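Local coordinates for type III CBASS phage resistance system CD-NTase-associated protein Cap8 (Pseudomonas aeruginosa, PDB 6P8P), which probably acts as a HORMA domain regulator of a cGAS-like nucleotidyltransferase (CD-NTase) in bacterial defence against phages, at residues R7-S12 against V25-Q30; R15-T20 against S49-Q54; L40-G45 against K119-R124; S58-A63 against R69-C74. The protein carries 2 engineered substitutions. All blocks are in the same frame, centred on the assembly; numbering follows the deposited sequence.

Contact 1: R7-S12 against V25-Q30; sequences RTFRSS and VELLTQ
Leu27 lies against Phe9 and Arg7, joining helix 17-29 to strand 4-10. The contact is small and apolar, and no hydrogen bond crosses it. Leu27 can be followed outward. Leu27 CB is 4.0 Å from Phe9 CZ. At CB the chain turns so that CG stands opposite the backbone N (chi1 -177°), which sends both methyls toward the strand. Leu27 CD1 stays by the ring, 4.1 Å from Phe9 CZ. Leu27 CD2 touches both residues. Leu27 CD2 comes 3.8 Å from Phe9 CE1, near the plane of the ring, and 4.1 Å from Arg7 CG. The phenyl group therefore offers its edge to this methyl, not a face.

Arg7 contributes only its aliphatic part, and its side chain crosses Leu27 at about a right angle. A bend at chi2 (-69°) lets the guanidinium turn off elsewhere, where NE is bonded to Glu89 O and NH2 to Val90 O.

Phe9 and Leu27 are buried. Both also touch Ile72 of strand 69-75, the neighbour of strand 4-10 in the sheet, so the three side chains form one apolar cluster. Helix 17-29 packs on the sheet here. Elsewhere on the same helix, Val25 and Thr29 turn to Arg37 and Leu40 of helix 35-42. The helix thus lies between strand 4-10, at one border of the sheet within this chain, and the next helix.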
loop_
_atom_site.group_PDB
_atom_site.type_symbol
_atom_site.label_atom_id
_atom_site.label_comp_id
_atom_site.label_asym_id
_atom_site.label_seq_id
_atom_site.Cartn_x
_atom_site.Cartn_y
_atom_site.Cartn_z
ATOM N N ARG A 7 -22.203 -2.538 -6.179
ATOM C CA ARG A 7 -21.844 -3.860 -5.699
ATOM C C ARG A 7 -21.287 -3.675 -4.295
ATOM O O ARG A 7 -20.876 -2.576 -3.914
ATOM C CB ARG A 7 -20.852 -4.525 -6.637
ATOM C CG ARG A 7 -21.407 -4.911 -8.022
ATOM C CD ARG A 7 -22.413 -6.033 -7.928
ATOM N NE ARG A 7 -22.843 -6.560 -9.225
ATOM C CZ ARG A 7 -23.834 -6.056 -9.949
ATOM N NH1 ARG A 7 -24.488 -4.981 -9.538
ATOM N NH2 ARG A 7 -24.154 -6.624 -11.107
ATOM N N THR A 8 -21.343 -4.746 -3.510
ATOM C CA THR A 8 -20.913 -4.721 -2.121
ATOM C C THR A 8 -20.184 -6.025 -1.852
ATOM O O THR A 8 -20.784 -7.101 -1.895
ATOM C CB THR A 8 -22.084 -4.530 -1.157
ATOM O OG1 THR A 8 -22.706 -3.265 -1.413
ATOM C CG2 THR A 8 -21.592 -4.568 0.259
ATOM N N PHE A 9 -18.897 -5.921 -1.569
ATOM C CA PHE A 9 -18.061 -7.090 -1.339
ATOM C C PHE A 9 -17.793 -7.312 0.138
ATOM O O PHE A 9 -17.529 -6.365 0.882
ATOM C CB PHE A 9 -16.724 -6.937 -2.065
ATOM C CG PHE A 9 -16.784 -7.337 -3.488
ATOM C CD1 PHE A 9 -17.407 -6.513 -4.430
ATOM C CD2 PHE A 9 -16.306 -8.555 -3.896
ATOM C CE1 PHE A 9 -17.485 -6.903 -5.747
ATOM C CE2 PHE A 9 -16.394 -8.957 -5.219
ATOM C CZ PHE A 9 -16.976 -8.132 -6.138
ATOM N N ARG A 10 -17.810 -8.580 0.539
ATOM C CA ARG A 10 -17.444 -8.982 1.898
ATOM C C ARG A 10 -15.925 -8.912 2.073
ATOM O O ARG A 10 -15.175 -9.638 1.410
ATOM C CB ARG A 10 -17.953 -10.392 2.177
ATOM C CG ARG A 10 -19.462 -10.542 1.880
ATOM C CD ARG A 10 -19.876 -12.015 1.823
ATOM N NE ARG A 10 -19.789 -12.651 3.128
ATOM C CZ ARG A 10 -19.988 -13.948 3.335
ATOM N NH1 ARG A 10 -20.252 -14.736 2.312
ATOM N NH2 ARG A 10 -19.899 -14.455 4.556
ATOM N N SER A 11 -15.477 -8.055 2.982
ATOM C CA SER A 11 -14.042 -7.886 3.201
ATOM C C SER A 11 -13.681 -8.461 4.566
ATOM O O SER A 11 -14.229 -9.495 4.956
ATOM C CB SER A 11 -13.660 -6.415 3.056
ATOM O OG SER A 11 -12.254 -6.258 3.086
ATOM N N SER A 12 -12.775 -7.815 5.280
ATOM C CA SER A 12 -12.229 -8.401 6.497
ATOM C C SER A 12 -13.319 -8.505 7.560
ATOM O O SER A 12 -14.063 -7.546 7.766
ATOM C CB SER A 12 -11.080 -7.532 7.027
ATOM O OG SER A 12 -10.506 -8.157 8.150
ATOM N N VAL A 25 -10.895 -6.638 -8.647
ATOM C CA VAL A 25 -10.238 -6.620 -9.945
ATOM C C VAL A 25 -10.900 -7.617 -10.893
ATOM O O VAL A 25 -11.109 -7.338 -12.076
ATOM C CB VAL A 25 -8.747 -6.938 -9.784
ATOM C CG1 VAL A 25 -8.093 -7.099 -11.160
ATOM C CG2 VAL A 25 -8.043 -5.833 -8.973
ATOM N N GLU A 26 -11.221 -8.799 -10.395
ATOM C CA GLU A 26 -11.889 -9.778 -11.255
ATOM C C GLU A 26 -13.269 -9.283 -11.702
ATOM O O GLU A 26 -13.642 -9.430 -12.871
ATOM C CB GLU A 26 -11.989 -11.118 -10.531
ATOM C CG GLU A 26 -12.603 -12.224 -11.403
ATOM C CD GLU A 26 -11.786 -12.565 -12.631
ATOM O OE1 GLU A 26 -10.573 -12.265 -12.655
ATOM O OE2 GLU A 26 -12.369 -13.132 -13.582
ATOM N N LEU A 27 -14.027 -8.673 -10.788
ATOM C CA LEU A 27 -15.317 -8.105 -11.152
ATOM C C LEU A 27 -15.180 -7.109 -12.295
ATOM O O LEU A 27 -15.979 -7.107 -13.245
ATOM C CB LEU A 27 -15.930 -7.418 -9.944
ATOM C CG LEU A 27 -17.326 -6.846 -10.182
ATOM C CD1 LEU A 27 -18.391 -7.915 -9.972
ATOM C CD2 LEU A 27 -17.560 -5.638 -9.281
ATOM N N LEU A 28 -14.147 -6.275 -12.240
ATOM C CA LEU A 28 -14.028 -5.177 -13.190
ATOM C C LEU A 28 -13.339 -5.541 -14.487
ATOM O O LEU A 28 -13.524 -4.819 -15.471
ATOM C CB LEU A 28 -13.290 -4.016 -12.547
ATOM C CG LEU A 28 -14.008 -3.317 -11.407
ATOM C CD1 LEU A 28 -13.102 -2.286 -10.726
ATOM C CD2 LEU A 28 -15.283 -2.653 -11.901
ATOM N N THR A 29 -12.565 -6.631 -14.523
ATOM C CA THR A 29 -11.806 -6.977 -15.716
ATOM C C THR A 29 -12.296 -8.238 -16.386
ATOM O O THR A 29 -12.026 -8.420 -17.576
ATOM C CB THR A 29 -10.312 -7.140 -15.411
ATOM O OG1 THR A 29 -10.107 -8.202 -14.476
ATOM C CG2 THR A 29 -9.734 -5.837 -14.862
ATOM N N GLN A 30 -12.982 -9.110 -15.655
ATOM C CA GLN A 30 -13.767 -10.194 -16.263
ATOM C C GLN A 30 -12.875 -11.122 -17.084
ATOM O O GLN A 30 -13.214 -11.518 -18.194
ATOM C CB GLN A 30 -14.910 -9.632 -17.113
ATOM C CG GLN A 30 -15.943 -8.837 -16.315
ATOM C CD GLN A 30 -16.963 -8.132 -17.173
ATOM O OE1 GLN A 30 -16.707 -7.818 -18.342
ATOM N NE2 GLN A 30 -18.136 -7.861 -16.595
#

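Contact 2: R15-T20 against S49-Q54; sequences RDALQT and SLIADQ. With CA (calcium ion), chain E.
Ala17 CB stands to one side of the plane of the Ile51-Ala52 peptide, beyond its nitrogen, 3.8 Å from Ala52 N. The other flat groups lie away from this touch: the Asp16 carboxylate caps one helix, and the Asp53 carboxylate binds calcium. The start of helix 17-29 packs against the end of helix 44-52. Helix 17-29 begins with a capping box, and helix 44-52 ends in a Schellman motif with Gln54 as the C-prime residue.

In the capping box, Asp16 OD1 accepts from Gln19 N at 2.7 Å. In return, Gln19 OE1 accepts from Asp16 N at 2.8 Å. Asp16 O takes two bonds, from Thr20 N and Thr20 OG1, and the hydroxyl comes from above the carbonyl plane.

Small side chains let the helices come close, with Ala17 CB 4.0 Å from Ala52 CB. Ile51 packs beside this pair. Ile51 CG2, opposite the backbone N, meets Ala17 CB at 3.9 Å, while Ile51 CD1 reaches Thr20 CG2. No hydrogen bond crosses between the segments.

Trp113 of the second subunit packs on Ala17 and Ala52, so the contact borders the dimer interface. Asp53 of that subunit binds the same calcium ion, and Gln110 is bonded to OD2 of the local Asp53. The local carboxylate is bidentate, with Asp53 OD1 and Asp53 OD2 each 2.4 Å from the calcium. Four waters bind the ion as well. One of them, water 1, also donates to Ser49 O at 3.1 Å.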
loop_
_atom_site.group_PDB
_atom_site.type_symbol
_atom_site.label_atom_id
_atom_site.label_comp_id
_atom_site.label_asym_id
_atom_site.label_seq_id
_atom_site.Cartn_x
_atom_site.Cartn_y
_atom_site.Cartn_z
ATOM N N ARG A 15 -12.631 -11.928 3.948
ATOM C CA ARG A 15 -11.487 -11.885 3.048
ATOM C C ARG A 15 -10.482 -10.915 3.636
ATOM O O ARG A 15 -10.885 -9.906 4.203
ATOM C CB ARG A 15 -11.877 -11.370 1.665
ATOM C CG ARG A 15 -12.677 -12.260 0.807
ATOM C CD ARG A 15 -13.008 -11.480 -0.457
ATOM N NE ARG A 15 -13.766 -12.211 -1.449
ATOM C CZ ARG A 15 -15.067 -12.024 -1.674
ATOM N NH1 ARG A 15 -15.773 -11.192 -0.922
ATOM N NH2 ARG A 15 -15.672 -12.704 -2.632
ATOM N N ASP A 16 -9.186 -11.180 3.476
ATOM C CA ASP A 16 -8.228 -10.139 3.832
ATOM C C ASP A 16 -8.258 -9.030 2.768
ATOM O O ASP A 16 -8.940 -9.122 1.735
ATOM C CB ASP A 16 -6.841 -10.729 4.074
ATOM C CG ASP A 16 -6.081 -11.113 2.816
ATOM O OD1 ASP A 16 -6.177 -10.489 1.755
ATOM O OD2 ASP A 16 -5.289 -12.085 2.931
ATOM N N ALA A 17 -7.602 -7.912 3.085
ATOM C CA ALA A 17 -7.720 -6.724 2.233
ATOM C C ALA A 17 -7.224 -6.977 0.816
ATOM O O ALA A 17 -7.773 -6.420 -0.160
ATOM C CB ALA A 17 -6.971 -5.550 2.867
ATOM N N LEU A 18 -6.201 -7.810 0.665
ATOM C CA LEU A 18 -5.721 -8.098 -0.683
ATOM C C LEU A 18 -6.665 -9.054 -1.417
ATOM O O LEU A 18 -6.904 -8.910 -2.624
ATOM C CB LEU A 18 -4.300 -8.665 -0.612
ATOM C CG LEU A 18 -3.674 -9.064 -1.944
ATOM C CD1 LEU A 18 -2.157 -8.711 -1.962
ATOM C CD2 LEU A 18 -3.825 -10.548 -2.176
ATOM N N GLN A 19 -7.214 -10.049 -0.709
ATOM C CA GLN A 19 -8.201 -10.916 -1.340
ATOM C C GLN A 19 -9.413 -10.121 -1.792
ATOM O O GLN A 19 -10.016 -10.442 -2.817
ATOM C CB GLN A 19 -8.634 -12.024 -0.376
ATOM C CG GLN A 19 -7.542 -12.996 -0.029
ATOM C CD GLN A 19 -7.932 -13.943 1.073
ATOM O OE1 GLN A 19 -8.599 -13.546 2.038
ATOM N NE2 GLN A 19 -7.503 -15.212 0.958
ATOM N N THR A 20 -9.784 -9.096 -1.030
ATOM C CA THR A 20 -10.893 -8.226 -1.398
ATOM C C THR A 20 -10.570 -7.471 -2.679
ATOM O O THR A 20 -11.350 -7.465 -3.627
ATOM C CB THR A 20 -11.168 -7.233 -0.267
ATOM O OG1 THR A 20 -11.410 -7.925 0.982
ATOM C CG2 THR A 20 -12.386 -6.344 -0.620
ATOM N N SER A 49 -4.260 -1.322 1.158
ATOM C CA SER A 49 -4.081 -0.487 2.340
ATOM C C SER A 49 -5.354 0.264 2.688
ATOM O O SER A 49 -5.748 0.332 3.859
ATOM C CB SER A 49 -2.933 0.507 2.098
ATOM O OG SER A 49 -2.745 1.412 3.192
ATOM N N LEU A 50 -6.006 0.823 1.677
ATOM C CA LEU A 50 -7.228 1.587 1.894
ATOM C C LEU A 50 -8.369 0.687 2.352
ATOM O O LEU A 50 -9.182 1.083 3.187
ATOM C CB LEU A 50 -7.615 2.316 0.601
ATOM C CG LEU A 50 -6.649 3.393 0.135
ATOM C CD1 LEU A 50 -6.997 3.825 -1.294
ATOM C CD2 LEU A 50 -6.643 4.560 1.088
ATOM N N ILE A 51 -8.474 -0.509 1.777
ATOM C CA ILE A 51 -9.477 -1.465 2.228
ATOM C C ILE A 51 -9.236 -1.852 3.677
ATOM O O ILE A 51 -10.176 -1.944 4.474
ATOM C CB ILE A 51 -9.487 -2.692 1.301
ATOM C CG1 ILE A 51 -10.005 -2.281 -0.066
ATOM C CG2 ILE A 51 -10.302 -3.812 1.907
ATOM C CD1 ILE A 51 -9.719 -3.305 -1.159
ATOM N N ALA A 52 -7.977 -2.084 4.045
ATOM C CA ALA A 52 -7.676 -2.437 5.425
ATOM C C ALA A 52 -8.077 -1.321 6.382
ATOM O O ALA A 52 -8.376 -1.585 7.552
ATOM C CB ALA A 52 -6.176 -2.768 5.569
ATOM N N ASP A 53 -8.057 -0.077 5.925
ATOM C CA ASP A 53 -8.511 1.065 6.709
ATOM C C ASP A 53 -10.013 1.303 6.591
ATOM O O ASP A 53 -10.506 2.295 7.139
ATOM C CB ASP A 53 -7.724 2.312 6.297
ATOM C CG ASP A 53 -6.256 2.276 6.828
ATOM O OD1 ASP A 53 -6.039 1.727 7.927
ATOM O OD2 ASP A 53 -5.332 2.787 6.149
ATOM N N GLN A 54 -10.731 0.400 5.912
ATOM C CA GLN A 54 -12.199 0.447 5.739
ATOM C C GLN A 54 -12.652 1.686 4.987
ATOM O O GLN A 54 -13.810 2.131 5.111
ATOM C CB GLN A 54 -12.945 0.344 7.077
ATOM C CG GLN A 54 -12.598 -0.906 7.860
ATOM C CD GLN A 54 -13.573 -1.227 8.971
ATOM O OE1 GLN A 54 -14.543 -0.508 9.204
ATOM N NE2 GLN A 54 -13.328 -2.319 9.640
HETATM CA CA CA E . -3.644 2.030 7.696
HETATM O O HOH W 1 -3.781 0.137 6.224
HETATM O O HOH W 2 -4.311 4.234 8.598
HETATM O O HOH W 3 -1.876 2.821 6.229
HETATM O O HOH W 4 -4.345 0.804 9.772
#

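Contact 3: L40-G45 against K119-R124; sequences LRAVTG and KKHSSR
His121 lays its imidazole over the carbonyl of Ala42, at the break between helices 35-42 and 44-52. Ala42 O stands over the centre of one ring face, with His121 CD2 and His121 NE2 each 3.5 Å from it. This is not a hydrogen bond, because the oxygen lies above the ring and the angle at NE2 is poor. Lys120 CB lies over the opposite face.

The His121 torsions set this up. CG lies opposite the carbonyl carbon (chi1 -56°), and chi2 of -71° turns the ring face to the oxygen. Ala42 CB touches the same residue, 3.8 Å from His121 ND1. Val43 adds its CG1 branch, with Val43 CG1 3.8 Å from His121 CB. Val43 and His121 run past one another, head to tail, and Val43 also touches Trp21 and Ile125.

Each segment is shaped by a hydroxyl. Thr44 OG1 donates to Arg41 O at 2.7 Å, and Thr44 N reaches the same oxygen from the same face. In the other segment, Ser122 OG turns to its own loop and accepts from Arg124 N at 2.9 Å. Ile125 N and Glu39 OE1 also bond to this OG.

The arrangement joins the break between helices 35-42 and 44-52 to the loop after helix 111-119. The ST turn at Ser122 in that loop leads into strand 125-129.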
loop_
_atom_site.group_PDB
_atom_site.type_symbol
_atom_site.label_atom_id
_atom_site.label_comp_id
_atom_site.label_asym_id
_atom_site.label_seq_id
_atom_site.Cartn_x
_atom_site.Cartn_y
_atom_site.Cartn_z
ATOM N N LEU A 40 -4.704 -2.105 -12.493
ATOM C CA LEU A 40 -5.391 -2.390 -11.232
ATOM C C LEU A 40 -4.541 -3.270 -10.320
ATOM O O LEU A 40 -4.470 -3.038 -9.104
ATOM C CB LEU A 40 -6.739 -3.047 -11.508
ATOM C CG LEU A 40 -7.917 -2.094 -11.733
ATOM C CD1 LEU A 40 -7.763 -1.229 -12.910
ATOM C CD2 LEU A 40 -9.174 -2.994 -11.897
ATOM N N ARG A 41 -3.877 -4.277 -10.883
ATOM C CA ARG A 41 -3.021 -5.132 -10.077
ATOM C C ARG A 41 -1.788 -4.377 -9.609
ATOM O O ARG A 41 -1.303 -4.610 -8.499
ATOM C CB ARG A 41 -2.639 -6.393 -10.863
ATOM C CG ARG A 41 -3.780 -7.369 -11.083
ATOM C CD ARG A 41 -3.325 -8.603 -11.872
ATOM N NE ARG A 41 -4.382 -9.599 -11.976
ATOM C CZ ARG A 41 -4.365 -10.642 -12.815
ATOM N NH1 ARG A 41 -3.341 -10.823 -13.637
ATOM N NH2 ARG A 41 -5.377 -11.499 -12.841
ATOM N N ALA A 42 -1.327 -3.406 -10.392
ATOM C CA ALA A 42 -0.120 -2.666 -9.999
ATOM C C ALA A 42 -0.334 -1.807 -8.743
ATOM O O ALA A 42 0.631 -1.521 -8.018
ATOM C CB ALA A 42 0.343 -1.785 -11.158
ATOM N N VAL A 43 -1.565 -1.363 -8.484
ATOM C CA VAL A 43 -1.866 -0.510 -7.341
ATOM C C VAL A 43 -2.357 -1.326 -6.145
ATOM O O VAL A 43 -2.911 -0.767 -5.206
ATOM C CB VAL A 43 -2.875 0.588 -7.697
ATOM C CG1 VAL A 43 -2.378 1.461 -8.819
ATOM C CG2 VAL A 43 -4.237 -0.042 -8.032
ATOM N N THR A 44 -2.141 -2.645 -6.160
ATOM C CA THR A 44 -2.678 -3.512 -5.114
ATOM C C THR A 44 -2.233 -3.078 -3.730
ATOM O O THR A 44 -3.024 -3.094 -2.777
ATOM C CB THR A 44 -2.250 -4.968 -5.361
ATOM O OG1 THR A 44 -2.907 -5.484 -6.513
ATOM C CG2 THR A 44 -2.583 -5.886 -4.163
ATOM N N GLY A 45 -0.963 -2.689 -3.581
ATOM C CA GLY A 45 -0.506 -2.286 -2.257
ATOM C C GLY A 45 -1.310 -1.118 -1.708
ATOM O O GLY A 45 -1.750 -1.118 -0.548
ATOM N N LYS A 119 0.101 7.565 -8.536
ATOM C CA LYS A 119 0.619 8.235 -9.721
ATOM C C LYS A 119 1.796 7.485 -10.311
ATOM O O LYS A 119 2.069 7.618 -11.510
ATOM C CB LYS A 119 0.993 9.668 -9.364
ATOM C CG LYS A 119 1.585 10.479 -10.494
ATOM C CD LYS A 119 1.900 11.897 -10.013
ATOM C CE LYS A 119 3.056 12.523 -10.786
ATOM N NZ LYS A 119 3.502 13.793 -10.150
ATOM N N LYS A 120 2.464 6.662 -9.507
ATOM C CA LYS A 120 3.568 5.876 -10.034
ATOM C C LYS A 120 3.093 4.853 -11.056
ATOM O O LYS A 120 3.860 4.457 -11.937
ATOM C CB LYS A 120 4.284 5.121 -8.909
ATOM C CG LYS A 120 4.840 5.945 -7.769
ATOM C CD LYS A 120 5.651 5.047 -6.798
ATOM C CE LYS A 120 6.387 3.902 -7.521
ATOM N NZ LYS A 120 7.148 2.967 -6.650
ATOM N N HIS A 121 1.848 4.376 -10.927
ATOM C CA HIS A 121 1.386 3.247 -11.703
ATOM C C HIS A 121 0.317 3.592 -12.724
ATOM O O HIS A 121 0.077 2.785 -13.624
ATOM C CB HIS A 121 0.786 2.159 -10.791
ATOM C CG HIS A 121 1.714 1.682 -9.728
ATOM N ND1 HIS A 121 2.815 0.907 -10.007
ATOM C CD2 HIS A 121 1.688 1.836 -8.381
ATOM C CE1 HIS A 121 3.458 0.641 -8.880
ATOM N NE2 HIS A 121 2.788 1.185 -7.878
ATOM N N SER A 122 -0.354 4.727 -12.575
ATOM C CA SER A 122 -1.561 4.968 -13.347
ATOM C C SER A 122 -1.890 6.447 -13.308
ATOM O O SER A 122 -1.679 7.116 -12.301
ATOM C CB SER A 122 -2.730 4.124 -12.790
ATOM O OG SER A 122 -3.959 4.403 -13.440
ATOM N N SER A 123 -2.460 6.938 -14.402
ATOM C CA SER A 123 -3.141 8.226 -14.396
ATOM C C SER A 123 -4.660 8.063 -14.362
ATOM O O SER A 123 -5.375 9.041 -14.128
ATOM C CB SER A 123 -2.725 9.041 -15.618
ATOM O OG SER A 123 -3.169 8.427 -16.808
ATOM N N ARG A 124 -5.156 6.843 -14.542
ATOM C CA ARG A 124 -6.592 6.602 -14.567
ATOM C C ARG A 124 -7.135 6.241 -13.197
ATOM O O ARG A 124 -8.336 6.464 -12.924
ATOM C CB ARG A 124 -6.935 5.483 -15.556
ATOM C CG ARG A 124 -6.564 5.830 -17.011
ATOM C CD ARG A 124 -6.858 4.694 -17.950
ATOM N NE ARG A 124 -6.554 5.059 -19.332
ATOM C CZ ARG A 124 -7.374 5.730 -20.124
ATOM N NH1 ARG A 124 -8.549 6.112 -19.669
ATOM N NH2 ARG A 124 -7.009 6.030 -21.361
#

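Contact 4: S58-A63 against R69-C74; sequences SAPIVA and RTRIYC
Ile61 O is held by Ile72 N at 2.7 Å, the shortest bond of this antiparallel pairing. Arg71 CA adds a weaker CA-H...O contact to the same oxygen. In return, Ile61 N donates to Ile72 O at 2.8 Å, less straight (140° at the hydrogen). Ala63 and Thr70 form the second hydrogen-bonded pair, with two bonds of 2.9 Å between backbone N and O. Val62 and Arg71 make the non-hydrogen-bonded pair between them. The strands belong to a beta hairpin.

The two sheet faces differ. Ile61, Ala63, Thr70 and Ile72 point to the buried face, where Ile61 and Ile72 touch Ile24 and Ala63 touches Leu28, all on helix 17-29. Val62 and Arg71 point to the other face. Val62 CG1 also lies 3.7 Å from Arg69 CG. Arg69 reaches it because its CG is opposite the backbone N (chi1 167°).

Before strand 61-64, Pro60 runs alongside Tyr73. Pro60 CB is over one ring face in a CH-pi contact, 3.9 Å from the centroid of the Tyr73 ring. Pro60 CD nears Tyr73 OH, and Pro60 CB meets Arg71 CB at 3.8 Å. Water 5 joins Tyr73 OH to Ser58 O.

The backbone bonds therefore fix the register, while the proline-tyrosine contact and the water carry the contact between the two segments beyond the last bridge, Ile61 with Ile72.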
loop_
_atom_site.group_PDB
_atom_site.type_symbol
_atom_site.label_atom_id
_atom_site.label_comp_id
_atom_site.label_asym_id
_atom_site.label_seq_id
_atom_site.Cartn_x
_atom_site.Cartn_y
_atom_site.Cartn_z
ATOM N N SER A 58 -18.209 3.345 3.608
ATOM C CA SER A 58 -19.277 4.321 3.439
ATOM C C SER A 58 -19.075 5.241 2.247
ATOM O O SER A 58 -19.902 6.127 2.023
ATOM C CB SER A 58 -19.447 5.164 4.709
ATOM O OG SER A 58 -19.785 4.324 5.795
ATOM N N ALA A 59 -18.008 5.058 1.479
ATOM C CA ALA A 59 -17.694 5.846 0.323
ATOM C C ALA A 59 -17.249 4.807 -0.704
ATOM O O ALA A 59 -16.324 4.044 -0.427
ATOM C CB ALA A 59 -16.595 6.869 0.562
ATOM N N PRO A 60 -17.843 4.771 -1.891
ATOM C CA PRO A 60 -17.546 3.659 -2.814
ATOM C C PRO A 60 -16.256 3.845 -3.608
ATOM O O PRO A 60 -15.804 4.952 -3.873
ATOM C CB PRO A 60 -18.769 3.638 -3.744
ATOM C CG PRO A 60 -19.232 5.096 -3.761
ATOM C CD PRO A 60 -18.956 5.626 -2.369
ATOM N N ILE A 61 -15.653 2.713 -3.960
ATOM C CA ILE A 61 -14.757 2.648 -5.107
ATOM C C ILE A 61 -15.598 2.842 -6.362
ATOM O O ILE A 61 -16.628 2.182 -6.534
ATOM C CB ILE A 61 -14.024 1.297 -5.135
ATOM C CG1 ILE A 61 -13.113 1.174 -3.932
ATOM C CG2 ILE A 61 -13.280 1.174 -6.457
ATOM C CD1 ILE A 61 -12.696 -0.260 -3.613
ATOM N N VAL A 62 -15.236 3.812 -7.196
ATOM C CA VAL A 62 -16.059 4.136 -8.364
ATOM C C VAL A 62 -15.292 3.915 -9.644
ATOM O O VAL A 62 -14.275 4.571 -9.881
ATOM C CB VAL A 62 -16.585 5.573 -8.324
ATOM C CG1 VAL A 62 -17.481 5.818 -9.534
ATOM C CG2 VAL A 62 -17.336 5.828 -7.029
ATOM N N ALA A 63 -15.803 3.022 -10.489
ATOM C CA ALA A 63 -15.272 2.812 -11.828
ATOM C C ALA A 63 -16.159 3.542 -12.831
ATOM O O ALA A 63 -17.393 3.489 -12.719
ATOM C CB ALA A 63 -15.234 1.322 -12.163
ATOM N N ARG A 69 -21.554 3.484 -14.787
ATOM C CA ARG A 69 -20.687 3.679 -13.633
ATOM C C ARG A 69 -20.950 2.586 -12.618
ATOM O O ARG A 69 -22.091 2.141 -12.463
ATOM C CB ARG A 69 -20.967 5.054 -13.030
ATOM C CG ARG A 69 -20.405 5.308 -11.678
ATOM C CD ARG A 69 -20.692 6.750 -11.244
ATOM N NE ARG A 69 -20.212 7.702 -12.234
ATOM C CZ ARG A 69 -20.009 8.993 -11.997
ATOM N NH1 ARG A 69 -20.245 9.491 -10.789
ATOM N NH2 ARG A 69 -19.566 9.784 -12.968
ATOM N N THR A 70 -19.883 2.118 -11.961
ATOM C CA THR A 70 -19.987 1.060 -10.962
ATOM C C THR A 70 -19.505 1.620 -9.635
ATOM O O THR A 70 -18.366 2.102 -9.541
ATOM C CB THR A 70 -19.149 -0.166 -11.339
ATOM O OG1 THR A 70 -19.497 -0.602 -12.645
ATOM C CG2 THR A 70 -19.363 -1.306 -10.340
ATOM N N ARG A 71 -20.340 1.511 -8.608
ATOM C CA ARG A 71 -19.984 1.869 -7.242
ATOM C C ARG A 71 -19.750 0.594 -6.444
ATOM O O ARG A 71 -20.634 -0.275 -6.392
ATOM C CB ARG A 71 -21.110 2.691 -6.599
ATOM C CG ARG A 71 -21.234 4.081 -7.148
ATOM C CD ARG A 71 -22.467 4.814 -6.580
ATOM N NE ARG A 71 -22.496 6.198 -7.036
ATOM C CZ ARG A 71 -23.497 7.039 -6.807
ATOM N NH1 ARG A 71 -24.560 6.636 -6.124
ATOM N NH2 ARG A 71 -23.438 8.280 -7.267
ATOM N N ILE A 72 -18.576 0.469 -5.814
ATOM C CA ILE A 72 -18.269 -0.749 -5.071
ATOM C C ILE A 72 -18.028 -0.398 -3.618
ATOM O O ILE A 72 -17.097 0.347 -3.303
ATOM C CB ILE A 72 -17.057 -1.498 -5.650
ATOM C CG1 ILE A 72 -17.262 -1.758 -7.132
ATOM C CG2 ILE A 72 -16.846 -2.792 -4.891
ATOM C CD1 ILE A 72 -16.050 -2.162 -7.888
ATOM N N TYR A 73 -18.843 -0.963 -2.742
ATOM C CA TYR A 73 -18.684 -0.853 -1.309
ATOM C C TYR A 73 -18.091 -2.137 -0.750
ATOM O O TYR A 73 -18.158 -3.198 -1.360
ATOM C CB TYR A 73 -20.014 -0.595 -0.623
ATOM C CG TYR A 73 -20.608 0.762 -0.921
ATOM C CD1 TYR A 73 -21.459 0.950 -1.998
ATOM C CD2 TYR A 73 -20.308 1.856 -0.117
ATOM C CE1 TYR A 73 -22.012 2.214 -2.258
ATOM C CE2 TYR A 73 -20.851 3.096 -0.354
ATOM C CZ TYR A 73 -21.688 3.273 -1.431
ATOM O OH TYR A 73 -22.225 4.524 -1.644
ATOM N N CYS A 74 -17.503 -2.027 0.424
ATOM C CA CYS A 74 -17.005 -3.187 1.147
ATOM C C CYS A 74 -17.682 -3.285 2.501
ATOM O O CYS A 74 -17.920 -2.264 3.136
ATOM C CB CYS A 74 -15.479 -3.101 1.382
ATOM S SG CYS A 74 -14.525 -3.315 -0.138
HETATM O O HOH W 5 -22.416 6.479 0.527
#

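In the fold
Helix 17-29 and the five-stranded sheet tie contacts 1, 2 and 4 together, consistent with a HORMA domain. Contact 1 and contact 4 meet through strands 4-10 and 69-75, with centres about 10 Å apart. Contact 2 shares helix 17-29 with contact 1, and Ser11 OG and Thr20 OG1 probably bond between them. Contact 3 meets contact 1 through Leu40 on Val25. Contacts 2 and 3 share helix 44-52 and lie about 16 Å apart between centres. Contacts 3 and 4 do not touch, their nearest atoms being about 7 Å apart. Along the chain, contact 2 crosses both 1 and 3, and 4 is nested within 3. Contacts 1 and 4 join the sheet to helix 17-29, while contacts 2 and 3 lie on the side that meets the second subunit.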